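PDB 2G0I: ribosomal processing cysteine protease Prp from Streptococcus mutans, which probably acts as a cysteine peptidase in ribosome biogenesis, as do Prp-family relatives that remove the N-terminal extension of ribosomal protein L27. Local coordinates for residues F40-G45 with A122-I127; E51-A56 with G98-I103; M75-A80 with L118-F123; A85-S90 with I103-I108. One frame throughout, in Å; residues are numbered along the deposited sequence.

How the interactions relate
All four contacts belong to one two-layer alpha/beta sandwich, and they differ with their depth in it. Interactions 1 and 3 are buried and rest on apolar carbons; they share Ala122 and Phe123 of helix 114-133, the first joining that helix to strand 36-43 and the second to helix 61-84. Interactions 2 and 4 are only partly buried, combine backbone hydrogen bonds with packing, and use successive parts of strand 100-104, meeting at Ile103. Ile103 in turn touches Leu77 of interaction 3, while Leu52 of interaction 2 reaches Phe123. On the polar side, Arg42 of interaction 1 forms a salt bridge with Glu121 of segment 118-123.

Interaction 1. Residues F40-G45 with A122-I127; sequences FIRRKG and AFLLGI
Strand 40-43 passes helix 122-127 with 11.3 Å between the axes of these short segments and 139° between their directions, Phe40 and Leu124 being the nearest pair at 7.9 Å from CA to CA. The gap is bridged chiefly by the Phe40 ring. Its CG stands anti to the carbonyl carbon (chi1 -64°), and the CB bond is already directed at the helix. Leu124 covers one face of the ring: its CD1 methyl lies 3.4 Å from the Phe40 ring centroid, almost on the ring normal, a well-centred CH-pi contact. The ring's rim meets two more helix residues, with Phe40 CE1 3.7 Å from Phe123 CD2 and Phe40 CZ 4.0 Å from Ile127 CB. The two phenyl planes are inclined by 50°, an oblique pairing. This is the sheet-to-helix interface of a two-layer alpha/beta sandwich, in which strand 36-43 runs between strands 46-53 and 138-144. The other branch of Leu124, CD2, lies at the edge of the Arg42 guanidinium, 3.5 Å from Arg42 NH2. Bent at its third torsion, the arginine chain also lets NH1 donate a hydrogen bond to Gly45 O (3.1 Å); the oxygen lies in the guanidinium plane, whereas NH1 stands above the plane of the Gly45 carbonyl. Glu121, one residue ahead of the helical segment, forms a salt bridge with the same NH1.

Interaction 2. Residues E51-A56 with G98-I103; sequences ELTGHA and GGYMKI
Leu52 and Met101 form the hydrogen-bonded pair of an antiparallel beta ladder, with Leu52 N 2.7 Å from Met101 O and Met101 N 2.9 Å from Leu52 O. Both bonds lie in the plane of the accepting carbonyl. Strands 46-53 and 100-104 are thereby joined as neighbours in the sheet of the alpha/beta sandwich, with non-hydrogen-bonded pairs Glu51-Lys102 and Thr53-Tyr100 flanking the central one. Past the end of the ladder the backbone bonding continues into the loops. Gly54 N donates to Gly99 O at 3.1 Å and Ala56 N to Gly98 O at 3.0 Å, each donor tilted about 30° from the carbonyl plane. Gly54, Gly98 and Gly99 all have positive phi, in conformations that suit glycine because it has no CB to jam against the preceding carbonyl oxygen.

Leu52 and Met101, a selenomethionine, point to the face that helix 61-84 covers, where both touch Ser74. The opposite face carries Glu51, Thr53, Tyr100 and Lys102, all partly exposed. Here the Glu51 carboxylate comes to the edge of the tyrosine ring, with OE2 3.3 Å from Tyr100 CE1 and the two planes 65° apart, while Thr53 CG2 approaches the same edge at CD1. Glu51 OE1 remains 4.4 Å from Lys102 NZ, too far for a salt bridge. His55 takes a rotamer with CG between its backbone N and carbonyl carbon (chi1 50°), which brings the ring against the backbone at Gly99 and Tyr100. There His55 CE1 lies 3.4 Å from Gly99 C, and His55 NE2 is 3.5 Å from the CE methyl of Met101.

Interaction 3. Residues M75-A80 with L118-F123; sequences MNLVNA and LLFEAF
Leu77 is the principal bump of this interface, projecting from helix 75-80 into a hollow made by Leu119, Phe120 and Phe123 on helix 118-123. The two helical segments run almost exactly antiparallel, at 176°, with their axes 9.9 Å apart, and Leu77 and Leu119 are the nearest residues by CA. The leucine enters with its branches divided. CD1 settles on the helix backbone, 3.5 Å from Leu119 O, with the amide nitrogen of Phe120 and the CB of Leu119 close by. CD2 turns to the aromatic side of the hollow, where it lies over one face of the Phe120 ring, 4.2 Å from Phe120 CD2, and comes within 3.8 Å of Phe123 CD2. Leu77 and Phe123 meet at roughly a right angle, the methyl touching the ring's CG and CD2 rather than its far end.

A second, smaller fit lies beside the first. Leu119, its CG anti to the carbonyl carbon (chi1 -69°), spreads both methyls against Ala80: CD1 is 3.9 Å and CD2 4.0 Å from Ala80 CB, and CD1 also rests near the alanine's carbonyl. The small alanine side chain thus offers the shallow surface that the forked leucine occupies.

The two antiparallel helices form the helical layer of the two-layer alpha/beta sandwich and lie against the sheet, with Phe120 reaching Leu47 and Val50 of strand 46-53, and Leu77 touching Ile103 of strand 100-104. The second subunit abuts the same helix pair, Asn76 ND2 donating a hydrogen bond to Ala122 O of that neighbouring chain.

Interaction 4. Residues A85-S90 with I103-I108; sequences ADCTVS and IDLSYI
Ser90 and Asp104 form an antiparallel hydrogen-bonded bridge where strands 90-94 and 100-104 meet at the border of the sheet. Its two bonds are unequal: Asp104 N donates to Ser90 O at 2.9 Å, whereas the return bond from Ser90 N to Asp104 O is weak at 3.5 Å. The tight part of the contact lies beside it, on the buried side. Leu105 CD2 meets both Val89 and Cys87, 3.4 Å from Val89 CG1, closer than usual for two methyls, and 3.5 Å from Cys87 SG. With chi1 at -180° the sulfur is turned opposite the backbone nitrogen, toward Leu105 and the CG2 of Ile108. Val89 CG2 completes this side against Ile103 CG2 at 3.9 Å, and Val116 of helix 114-133 touches both Cys87 and Leu105.

The outer side is looser. Thr88 and Ser90 are exposed, the threonine side chain is directed away from segment 103-108, and Ile108 CD1 meets mainly the carbonyl oxygen of Thr88. Leu105 to Ile108 make a type I beta turn, overlapped at its start by an Asx turn in which Ser106 N donates to Asp104 OD1 at 2.9 Å, on the anti side of the carboxylate and 33° out of its plane.

Interaction 1. Residues F40-G45 with A122-I127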
loop_
_atom_site.group_PDB
_atom_site.type_symbol
_atom_site.label_atom_id
_atom_site.label_comp_id
_atom_site.label_asym_id
_atom_site.label_seq_id
_atom_site.Cartn_x
_atom_site.Cartn_y
_atom_site.Cartn_z
ATOM N N PHE B 40 -14.069 -8.269 3.842
ATOM C CA PHE B 40 -13.904 -8.511 2.400
ATOM C C PHE B 40 -14.961 -9.506 1.947
ATOM O O PHE B 40 -15.216 -10.525 2.607
ATOM C CB PHE B 40 -12.524 -9.104 2.125
ATOM C CG PHE B 40 -11.374 -8.169 2.465
ATOM C CD1 PHE B 40 -10.719 -7.465 1.435
ATOM C CD2 PHE B 40 -10.907 -8.047 3.773
ATOM C CE1 PHE B 40 -9.659 -6.604 1.700
ATOM C CE2 PHE B 40 -9.807 -7.176 4.057
ATOM C CZ PHE B 40 -9.178 -6.464 2.986
ATOM N N ILE B 41 -15.534 -9.242 0.789
ATOM C CA ILE B 41 -16.387 -10.232 0.163
ATOM C C ILE B 41 -15.762 -10.709 -1.134
ATOM O O ILE B 41 -15.499 -9.892 -2.036
ATOM C CB ILE B 41 -17.788 -9.681 -0.068
ATOM C CG1 ILE B 41 -18.416 -9.327 1.275
ATOM C CG2 ILE B 41 -18.661 -10.717 -0.918
ATOM C CD1 ILE B 41 -19.697 -8.616 1.142
ATOM N N ARG B 42 -15.569 -12.030 -1.224
ATOM C CA ARG B 42 -15.141 -12.719 -2.431
ATOM C C ARG B 42 -16.381 -13.474 -2.981
ATOM O O ARG B 42 -17.121 -14.115 -2.212
ATOM C CB ARG B 42 -14.032 -13.713 -2.085
ATOM C CG ARG B 42 -13.299 -14.271 -3.296
ATOM C CD ARG B 42 -12.167 -15.243 -2.889
ATOM N NE ARG B 42 -11.080 -14.616 -2.119
ATOM C CZ ARG B 42 -10.005 -14.031 -2.655
ATOM N NH1 ARG B 42 -9.853 -13.994 -3.974
ATOM N NH2 ARG B 42 -9.063 -13.515 -1.876
ATOM N N ARG B 43 -16.622 -13.373 -4.284
ATOM C CA ARG B 43 -17.736 -14.088 -4.935
ATOM C C ARG B 43 -17.187 -14.784 -6.179
ATOM O O ARG B 43 -16.594 -14.147 -7.057
ATOM C CB ARG B 43 -18.861 -13.127 -5.362
ATOM C CG ARG B 43 -19.458 -12.263 -4.244
ATOM C CD ARG B 43 -20.887 -11.657 -4.584
ATOM N NE ARG B 43 -21.379 -10.883 -3.432
ATOM C CZ ARG B 43 -21.053 -9.602 -3.184
ATOM N NH1 ARG B 43 -20.251 -8.925 -4.015
ATOM N NH2 ARG B 43 -21.537 -8.990 -2.107
ATOM N N LYS B 44 -17.385 -16.097 -6.268
ATOM C CA LYS B 44 -16.896 -16.883 -7.395
ATOM C C LYS B 44 -15.400 -16.669 -7.614
ATOM O O LYS B 44 -14.935 -16.575 -8.754
ATOM C CB LYS B 44 -17.696 -16.568 -8.681
ATOM C CG LYS B 44 -19.217 -16.738 -8.582
ATOM C CD LYS B 44 -19.586 -18.206 -8.332
ATOM C CE LYS B 44 -21.084 -18.432 -8.333
ATOM N NZ LYS B 44 -21.317 -19.850 -7.975
ATOM N N GLY B 45 -14.655 -16.569 -6.517
ATOM C CA GLY B 45 -13.207 -16.549 -6.588
ATOM C C GLY B 45 -12.577 -15.169 -6.672
ATOM O O GLY B 45 -11.388 -15.036 -6.409
ATOM N N ALA B 122 -3.454 -7.528 -3.262
ATOM C CA ALA B 122 -2.341 -6.857 -2.535
ATOM C C ALA B 122 -2.858 -6.091 -1.333
ATOM O O ALA B 122 -2.234 -6.073 -0.294
ATOM C CB ALA B 122 -1.626 -5.928 -3.443
ATOM N N PHE B 123 -3.983 -5.418 -1.501
ATOM C CA PHE B 123 -4.630 -4.715 -0.382
ATOM C C PHE B 123 -5.059 -5.687 0.694
ATOM O O PHE B 123 -4.815 -5.445 1.879
ATOM C CB PHE B 123 -5.824 -3.881 -0.873
ATOM C CG PHE B 123 -6.562 -3.196 0.232
ATOM C CD1 PHE B 123 -5.927 -2.168 0.979
ATOM C CD2 PHE B 123 -7.866 -3.576 0.541
ATOM C CE1 PHE B 123 -6.604 -1.521 2.009
ATOM C CE2 PHE B 123 -8.582 -2.926 1.585
ATOM C CZ PHE B 123 -7.938 -1.916 2.316
ATOM N N LEU B 124 -5.727 -6.766 0.302
ATOM C CA LEU B 124 -6.094 -7.799 1.294
ATOM C C LEU B 124 -4.850 -8.329 2.012
ATOM O O LEU B 124 -4.862 -8.586 3.222
ATOM C CB LEU B 124 -6.846 -8.952 0.596
ATOM C CG LEU B 124 -7.110 -10.226 1.424
ATOM C CD1 LEU B 124 -7.994 -9.874 2.573
ATOM C CD2 LEU B 124 -7.692 -11.308 0.520
ATOM N N LEU B 125 -3.776 -8.539 1.259
ATOM C CA LEU B 125 -2.519 -9.041 1.860
ATOM C C LEU B 125 -2.024 -8.042 2.919
ATOM O O LEU B 125 -1.660 -8.430 4.023
ATOM C CB LEU B 125 -1.452 -9.271 0.780
ATOM C CG LEU B 125 -0.123 -9.863 1.298
ATOM C CD1 LEU B 125 -0.316 -11.275 1.936
ATOM C CD2 LEU B 125 0.879 -9.927 0.175
ATOM N N GLY B 126 -2.043 -6.757 2.598
ATOM C CA GLY B 126 -1.585 -5.734 3.580
ATOM C C GLY B 126 -2.429 -5.637 4.839
ATOM O O GLY B 126 -1.882 -5.544 5.984
ATOM N N ILE B 127 -3.759 -5.626 4.665
ATOM C CA ILE B 127 -4.682 -5.615 5.811
ATOM C C ILE B 127 -4.501 -6.859 6.668
ATOM O O ILE B 127 -4.415 -6.762 7.902
ATOM C CB ILE B 127 -6.166 -5.465 5.369
ATOM C CG1 ILE B 127 -6.375 -4.130 4.638
ATOM C CG2 ILE B 127 -7.146 -5.599 6.572
ATOM C CD1 ILE B 127 -6.114 -2.832 5.502
#

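Interaction 2. Residues E51-A56 with G98-I103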
loop_
_atom_site.group_PDB
_atom_site.type_symbol
_atom_site.label_atom_id
_atom_site.label_comp_id
_atom_site.label_asym_id
_atom_site.label_seq_id
_atom_site.Cartn_x
_atom_site.Cartn_y
_atom_site.Cartn_z
ATOM N N GLU B 51 -15.234 -3.406 3.179
ATOM C CA GLU B 51 -15.861 -2.420 4.011
ATOM C C GLU B 51 -14.987 -2.244 5.227
ATOM O O GLU B 51 -14.634 -3.237 5.851
ATOM C CB GLU B 51 -17.278 -2.875 4.365
ATOM C CG GLU B 51 -17.973 -1.984 5.379
ATOM C CD GLU B 51 -19.373 -2.498 5.757
ATOM O OE1 GLU B 51 -19.991 -3.217 4.944
ATOM O OE2 GLU B 51 -19.843 -2.163 6.865
ATOM N N LEU B 52 -14.613 -1.008 5.561
ATOM C CA LEU B 52 -13.824 -0.779 6.776
ATOM C C LEU B 52 -14.478 0.192 7.725
ATOM O O LEU B 52 -15.044 1.180 7.287
ATOM C CB LEU B 52 -12.429 -0.267 6.449
ATOM C CG LEU B 52 -11.575 -1.216 5.606
ATOM C CD1 LEU B 52 -11.602 -0.693 4.194
ATOM C CD2 LEU B 52 -10.186 -1.309 6.128
ATOM N N THR B 53 -14.348 -0.065 9.026
ATOM C CA THR B 53 -14.830 0.898 10.027
ATOM C C THR B 53 -13.742 1.123 11.061
ATOM O O THR B 53 -12.920 0.245 11.266
ATOM C CB THR B 53 -16.130 0.388 10.717
ATOM O OG1 THR B 53 -15.862 -0.850 11.406
ATOM C CG2 THR B 53 -17.247 0.156 9.684
ATOM N N GLY B 54 -13.702 2.303 11.694
ATOM C CA GLY B 54 -12.722 2.561 12.792
ATOM C C GLY B 54 -11.395 3.242 12.435
ATOM O O GLY B 54 -10.650 3.682 13.313
ATOM N N HIS B 55 -11.107 3.341 11.150
ATOM C CA HIS B 55 -9.805 3.776 10.618
ATOM C C HIS B 55 -9.607 5.305 10.686
ATOM O O HIS B 55 -8.521 5.803 10.401
ATOM C CB HIS B 55 -9.725 3.321 9.153
ATOM C CG HIS B 55 -10.936 3.711 8.369
ATOM N ND1 HIS B 55 -12.145 3.054 8.493
ATOM C CD2 HIS B 55 -11.155 4.754 7.534
ATOM C CE1 HIS B 55 -13.049 3.659 7.749
ATOM N NE2 HIS B 55 -12.472 4.688 7.152
ATOM N N ALA B 56 -10.649 6.042 11.059
ATOM C CA ALA B 56 -10.565 7.493 11.179
ATOM C C ALA B 56 -9.694 7.923 12.366
ATOM O O ALA B 56 -9.383 9.116 12.532
ATOM C CB ALA B 56 -11.944 8.109 11.287
ATOM N N GLY B 98 -16.046 6.956 14.192
ATOM C CA GLY B 98 -14.896 6.070 13.945
ATOM C C GLY B 98 -14.496 5.909 12.474
ATOM O O GLY B 98 -13.404 5.440 12.155
ATOM N N GLY B 99 -15.384 6.301 11.574
ATOM C CA GLY B 99 -15.075 6.234 10.146
ATOM C C GLY B 99 -15.691 5.019 9.495
ATOM O O GLY B 99 -15.736 3.928 10.086
ATOM N N TYR B 100 -16.129 5.215 8.254
ATOM C CA TYR B 100 -16.676 4.165 7.409
ATOM C C TYR B 100 -16.130 4.327 5.978
ATOM O O TYR B 100 -16.018 5.454 5.449
ATOM C CB TYR B 100 -18.203 4.263 7.399
ATOM C CG TYR B 100 -18.881 3.294 6.476
ATOM C CD1 TYR B 100 -19.086 1.980 6.866
ATOM C CD2 TYR B 100 -19.278 3.678 5.188
ATOM C CE1 TYR B 100 -19.680 1.061 6.029
ATOM C CE2 TYR B 100 -19.885 2.745 4.310
ATOM C CZ TYR B 100 -20.085 1.434 4.756
ATOM O OH TYR B 100 -20.671 0.486 3.947
HETATM N N MSE B 101 -15.818 3.198 5.343
HETATM C CA MSE B 101 -15.392 3.201 3.964
HETATM C C MSE B 101 -15.848 1.902 3.325
HETATM O O MSE B 101 -15.747 0.835 3.920
HETATM C CB MSE B 101 -13.880 3.322 3.895
HETATM C CG MSE B 101 -13.316 3.383 2.516
HETATM SE SE MSE B 101 -11.320 3.350 2.565
HETATM C CE MSE B 101 -10.971 4.472 4.006
ATOM N N LYS B 102 -16.382 1.995 2.120
ATOM C CA LYS B 102 -16.677 0.792 1.405
ATOM C C LYS B 102 -16.269 0.978 -0.043
ATOM O O LYS B 102 -16.715 1.943 -0.705
ATOM C CB LYS B 102 -18.155 0.444 1.537
ATOM C CG LYS B 102 -18.484 -0.858 0.783
ATOM C CD LYS B 102 -19.896 -1.347 1.074
ATOM C CE LYS B 102 -20.057 -2.717 0.464
ATOM N NZ LYS B 102 -21.365 -3.314 0.755
ATOM N N ILE B 103 -15.398 0.091 -0.511
ATOM C CA ILE B 103 -14.997 0.040 -1.928
ATOM C C ILE B 103 -15.781 -1.096 -2.524
ATOM O O ILE B 103 -15.712 -2.216 -2.012
ATOM C CB ILE B 103 -13.495 -0.245 -2.072
ATOM C CG1 ILE B 103 -12.719 0.856 -1.343
ATOM C CG2 ILE B 103 -13.072 -0.345 -3.569
ATOM C CD1 ILE B 103 -11.340 0.413 -0.818
#

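Interaction 3. Residues M75-A80 with L118-F123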
loop_
_atom_site.group_PDB
_atom_site.type_symbol
_atom_site.label_atom_id
_atom_site.label_comp_id
_atom_site.label_asym_id
_atom_site.label_seq_id
_atom_site.Cartn_x
_atom_site.Cartn_y
_atom_site.Cartn_z
HETATM N N MSE B 75 -6.294 4.079 0.421
HETATM C CA MSE B 75 -6.382 5.113 -0.597
HETATM C C MSE B 75 -5.512 4.765 -1.814
HETATM O O MSE B 75 -5.869 5.072 -2.965
HETATM C CB MSE B 75 -6.101 6.491 -0.040
HETATM C CG MSE B 75 -7.186 6.960 0.922
HETATM SE SE MSE B 75 -8.870 7.203 -0.022
HETATM C CE MSE B 75 -8.196 7.911 -1.636
ATOM N N ASN B 76 -4.424 4.054 -1.560
ATOM C CA ASN B 76 -3.617 3.564 -2.669
ATOM C C ASN B 76 -4.331 2.542 -3.562
ATOM O O ASN B 76 -4.155 2.576 -4.803
ATOM C CB ASN B 76 -2.292 3.027 -2.161
ATOM C CG ASN B 76 -1.278 2.818 -3.278
ATOM O OD1 ASN B 76 -0.823 1.700 -3.473
ATOM N ND2 ASN B 76 -0.934 3.879 -3.995
ATOM N N LEU B 77 -5.130 1.649 -2.960
ATOM C CA LEU B 77 -5.995 0.766 -3.750
ATOM C C LEU B 77 -6.941 1.587 -4.664
ATOM O O LEU B 77 -6.975 1.354 -5.876
ATOM C CB LEU B 77 -6.781 -0.192 -2.845
ATOM C CG LEU B 77 -7.804 -1.015 -3.655
ATOM C CD1 LEU B 77 -7.052 -2.032 -4.562
ATOM C CD2 LEU B 77 -8.676 -1.676 -2.683
ATOM N N VAL B 78 -7.667 2.556 -4.105
ATOM C CA VAL B 78 -8.577 3.390 -4.903
ATOM C C VAL B 78 -7.850 4.092 -6.039
ATOM O O VAL B 78 -8.288 4.028 -7.186
ATOM C CB VAL B 78 -9.338 4.446 -4.020
ATOM C CG1 VAL B 78 -10.168 5.446 -4.870
ATOM C CG2 VAL B 78 -10.235 3.718 -3.018
ATOM N N ASN B 79 -6.733 4.734 -5.709
ATOM C CA ASN B 79 -5.960 5.518 -6.678
ATOM C C ASN B 79 -5.291 4.623 -7.732
ATOM O O ASN B 79 -5.371 4.903 -8.936
ATOM C CB ASN B 79 -4.923 6.382 -5.945
ATOM C CG ASN B 79 -5.561 7.509 -5.104
ATOM O OD1 ASN B 79 -6.710 7.936 -5.350
ATOM N ND2 ASN B 79 -4.810 7.998 -4.104
ATOM N N ALA B 80 -4.676 3.518 -7.298
ATOM C CA ALA B 80 -4.077 2.552 -8.243
ATOM C C ALA B 80 -5.104 1.905 -9.179
ATOM O O ALA B 80 -4.807 1.728 -10.379
ATOM C CB ALA B 80 -3.256 1.441 -7.494
ATOM N N LEU B 118 -5.344 -8.139 -8.893
ATOM C CA LEU B 118 -3.998 -8.140 -8.298
ATOM C C LEU B 118 -3.889 -7.024 -7.271
ATOM O O LEU B 118 -3.373 -7.251 -6.180
ATOM C CB LEU B 118 -2.903 -7.967 -9.338
ATOM C CG LEU B 118 -1.477 -7.905 -8.745
ATOM C CD1 LEU B 118 -1.090 -9.165 -7.966
ATOM C CD2 LEU B 118 -0.514 -7.722 -9.875
ATOM N N LEU B 119 -4.343 -5.830 -7.621
ATOM C CA LEU B 119 -4.335 -4.693 -6.680
ATOM C C LEU B 119 -5.188 -4.971 -5.433
ATOM O O LEU B 119 -4.784 -4.695 -4.288
ATOM C CB LEU B 119 -4.810 -3.416 -7.387
ATOM C CG LEU B 119 -3.806 -2.900 -8.447
ATOM C CD1 LEU B 119 -4.462 -1.772 -9.250
ATOM C CD2 LEU B 119 -2.530 -2.442 -7.733
ATOM N N PHE B 120 -6.359 -5.536 -5.654
ATOM C CA PHE B 120 -7.283 -5.845 -4.563
ATOM C C PHE B 120 -6.689 -6.938 -3.638
ATOM O O PHE B 120 -6.846 -6.877 -2.406
ATOM C CB PHE B 120 -8.632 -6.311 -5.152
ATOM C CG PHE B 120 -9.842 -5.969 -4.295
ATOM C CD1 PHE B 120 -11.082 -5.770 -4.907
ATOM C CD2 PHE B 120 -9.722 -5.781 -2.900
ATOM C CE1 PHE B 120 -12.207 -5.400 -4.124
ATOM C CE2 PHE B 120 -10.834 -5.416 -2.107
ATOM C CZ PHE B 120 -12.082 -5.249 -2.733
ATOM N N GLU B 121 -6.026 -7.933 -4.210
ATOM C CA GLU B 121 -5.388 -8.994 -3.397
ATOM C C GLU B 121 -4.203 -8.441 -2.632
ATOM O O GLU B 121 -3.961 -8.848 -1.490
ATOM C CB GLU B 121 -4.928 -10.171 -4.259
ATOM C CG GLU B 121 -6.117 -10.915 -4.896
ATOM C CD GLU B 121 -6.753 -12.002 -4.052
ATOM O OE1 GLU B 121 -6.363 -12.198 -2.873
ATOM O OE2 GLU B 121 -7.619 -12.705 -4.629
ATOM N N ALA B 122 -3.454 -7.528 -3.262
ATOM C CA ALA B 122 -2.341 -6.857 -2.535
ATOM C C ALA B 122 -2.858 -6.091 -1.333
ATOM O O ALA B 122 -2.234 -6.073 -0.294
ATOM C CB ALA B 122 -1.626 -5.928 -3.443
ATOM N N PHE B 123 -3.983 -5.418 -1.501
ATOM C CA PHE B 123 -4.630 -4.715 -0.382
ATOM C C PHE B 123 -5.059 -5.687 0.694
ATOM O O PHE B 123 -4.815 -5.445 1.879
ATOM C CB PHE B 123 -5.824 -3.881 -0.873
ATOM C CG PHE B 123 -6.562 -3.196 0.232
ATOM C CD1 PHE B 123 -5.927 -2.168 0.979
ATOM C CD2 PHE B 123 -7.866 -3.576 0.541
ATOM C CE1 PHE B 123 -6.604 -1.521 2.009
ATOM C CE2 PHE B 123 -8.582 -2.926 1.585
ATOM C CZ PHE B 123 -7.938 -1.916 2.316
#

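Interaction 4. Residues A85-S90 with I103-I108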
loop_
_atom_site.group_PDB
_atom_site.type_symbol
_atom_site.label_atom_id
_atom_site.label_comp_id
_atom_site.label_asym_id
_atom_site.label_seq_id
_atom_site.Cartn_x
_atom_site.Cartn_y
_atom_site.Cartn_z
ATOM N N ALA B 85 -5.289 0.415 -13.387
ATOM C CA ALA B 85 -6.076 -0.747 -13.762
ATOM C C ALA B 85 -7.317 -0.378 -14.558
ATOM O O ALA B 85 -8.126 -1.264 -14.848
ATOM C CB ALA B 85 -6.482 -1.564 -12.520
ATOM N N ASP B 86 -7.487 0.910 -14.872
ATOM C CA ASP B 86 -8.590 1.342 -15.720
ATOM C C ASP B 86 -9.942 0.935 -15.107
ATOM O O ASP B 86 -10.834 0.390 -15.792
ATOM C CB ASP B 86 -8.412 0.719 -17.118
ATOM C CG ASP B 86 -9.446 1.200 -18.115
ATOM O OD1 ASP B 86 -9.905 2.357 -17.980
ATOM O OD2 ASP B 86 -9.777 0.413 -19.038
ATOM N N CYS B 87 -10.080 1.219 -13.818
ATOM C CA CYS B 87 -11.220 0.783 -13.019
ATOM C C CYS B 87 -11.668 1.899 -12.059
ATOM O O CYS B 87 -10.975 2.218 -11.075
ATOM C CB CYS B 87 -10.837 -0.502 -12.261
ATOM S SG CYS B 87 -12.103 -1.261 -11.190
ATOM N N THR B 88 -12.825 2.507 -12.333
ATOM C CA THR B 88 -13.365 3.447 -11.366
ATOM C C THR B 88 -14.315 2.730 -10.436
ATOM O O THR B 88 -15.296 2.080 -10.849
ATOM C CB THR B 88 -13.958 4.763 -11.973
ATOM O OG1 THR B 88 -12.920 5.476 -12.655
ATOM C CG2 THR B 88 -14.518 5.691 -10.879
ATOM N N VAL B 89 -13.987 2.823 -9.164
ATOM C CA VAL B 89 -14.746 2.086 -8.186
ATOM C C VAL B 89 -15.914 2.927 -7.713
ATOM O O VAL B 89 -15.930 4.161 -7.879
ATOM C CB VAL B 89 -13.823 1.563 -7.020
ATOM C CG1 VAL B 89 -12.600 0.905 -7.620
ATOM C CG2 VAL B 89 -13.403 2.689 -6.057
ATOM N N SER B 90 -16.887 2.244 -7.128
ATOM C CA SER B 90 -17.866 2.889 -6.325
ATOM C C SER B 90 -17.222 2.948 -4.932
ATOM O O SER B 90 -16.651 1.959 -4.456
ATOM C CB SER B 90 -19.122 2.040 -6.332
ATOM O OG SER B 90 -20.028 2.460 -5.350
ATOM N N ILE B 103 -15.398 0.091 -0.511
ATOM C CA ILE B 103 -14.997 0.040 -1.928
ATOM C C ILE B 103 -15.781 -1.096 -2.524
ATOM O O ILE B 103 -15.712 -2.216 -2.012
ATOM C CB ILE B 103 -13.495 -0.245 -2.072
ATOM C CG1 ILE B 103 -12.719 0.856 -1.343
ATOM C CG2 ILE B 103 -13.072 -0.345 -3.569
ATOM C CD1 ILE B 103 -11.340 0.413 -0.818
ATOM N N ASP B 104 -16.546 -0.837 -3.590
ATOM C CA ASP B 104 -17.455 -1.878 -4.060
ATOM C C ASP B 104 -17.333 -1.996 -5.575
ATOM O O ASP B 104 -17.589 -1.028 -6.282
ATOM C CB ASP B 104 -18.866 -1.559 -3.628
ATOM C CG ASP B 104 -19.846 -2.717 -3.880
ATOM O OD1 ASP B 104 -19.504 -3.726 -4.534
ATOM O OD2 ASP B 104 -20.979 -2.601 -3.384
ATOM N N LEU B 105 -16.888 -3.159 -6.031
ATOM C CA LEU B 105 -16.694 -3.438 -7.463
ATOM C C LEU B 105 -17.822 -4.319 -8.019
ATOM O O LEU B 105 -17.807 -4.694 -9.201
ATOM C CB LEU B 105 -15.345 -4.144 -7.722
ATOM C CG LEU B 105 -14.001 -3.479 -7.410
ATOM C CD1 LEU B 105 -12.922 -4.438 -7.671
ATOM C CD2 LEU B 105 -13.766 -2.231 -8.261
ATOM N N SER B 106 -18.766 -4.661 -7.164
ATOM C CA SER B 106 -19.864 -5.588 -7.513
ATOM C C SER B 106 -20.533 -5.292 -8.866
ATOM O O SER B 106 -20.851 -6.216 -9.620
ATOM C CB SER B 106 -20.896 -5.592 -6.404
ATOM O OG SER B 106 -20.248 -5.967 -5.188
ATOM N N TYR B 107 -20.716 -4.013 -9.175
ATOM C CA TYR B 107 -21.391 -3.614 -10.407
ATOM C C TYR B 107 -20.450 -3.213 -11.562
ATOM O O TYR B 107 -20.937 -2.888 -12.644
ATOM C CB TYR B 107 -22.430 -2.514 -10.101
ATOM C CG TYR B 107 -23.519 -2.991 -9.149
ATOM C CD1 TYR B 107 -24.718 -3.485 -9.636
ATOM C CD2 TYR B 107 -23.329 -2.974 -7.757
ATOM C CE1 TYR B 107 -25.723 -3.952 -8.765
ATOM C CE2 TYR B 107 -24.326 -3.435 -6.878
ATOM C CZ TYR B 107 -25.520 -3.917 -7.398
ATOM O OH TYR B 107 -26.531 -4.368 -6.564
ATOM N N ILE B 108 -19.121 -3.268 -11.362
ATOM C CA ILE B 108 -18.168 -2.726 -12.360
ATOM C C ILE B 108 -17.871 -3.849 -13.349
ATOM O O ILE B 108 -17.561 -4.944 -12.915
ATOM C CB ILE B 108 -16.831 -2.258 -11.703
ATOM C CG1 ILE B 108 -17.075 -1.297 -10.513
ATOM C CG2 ILE B 108 -15.869 -1.697 -12.760
ATOM C CD1 ILE B 108 -17.995 -0.048 -10.771
#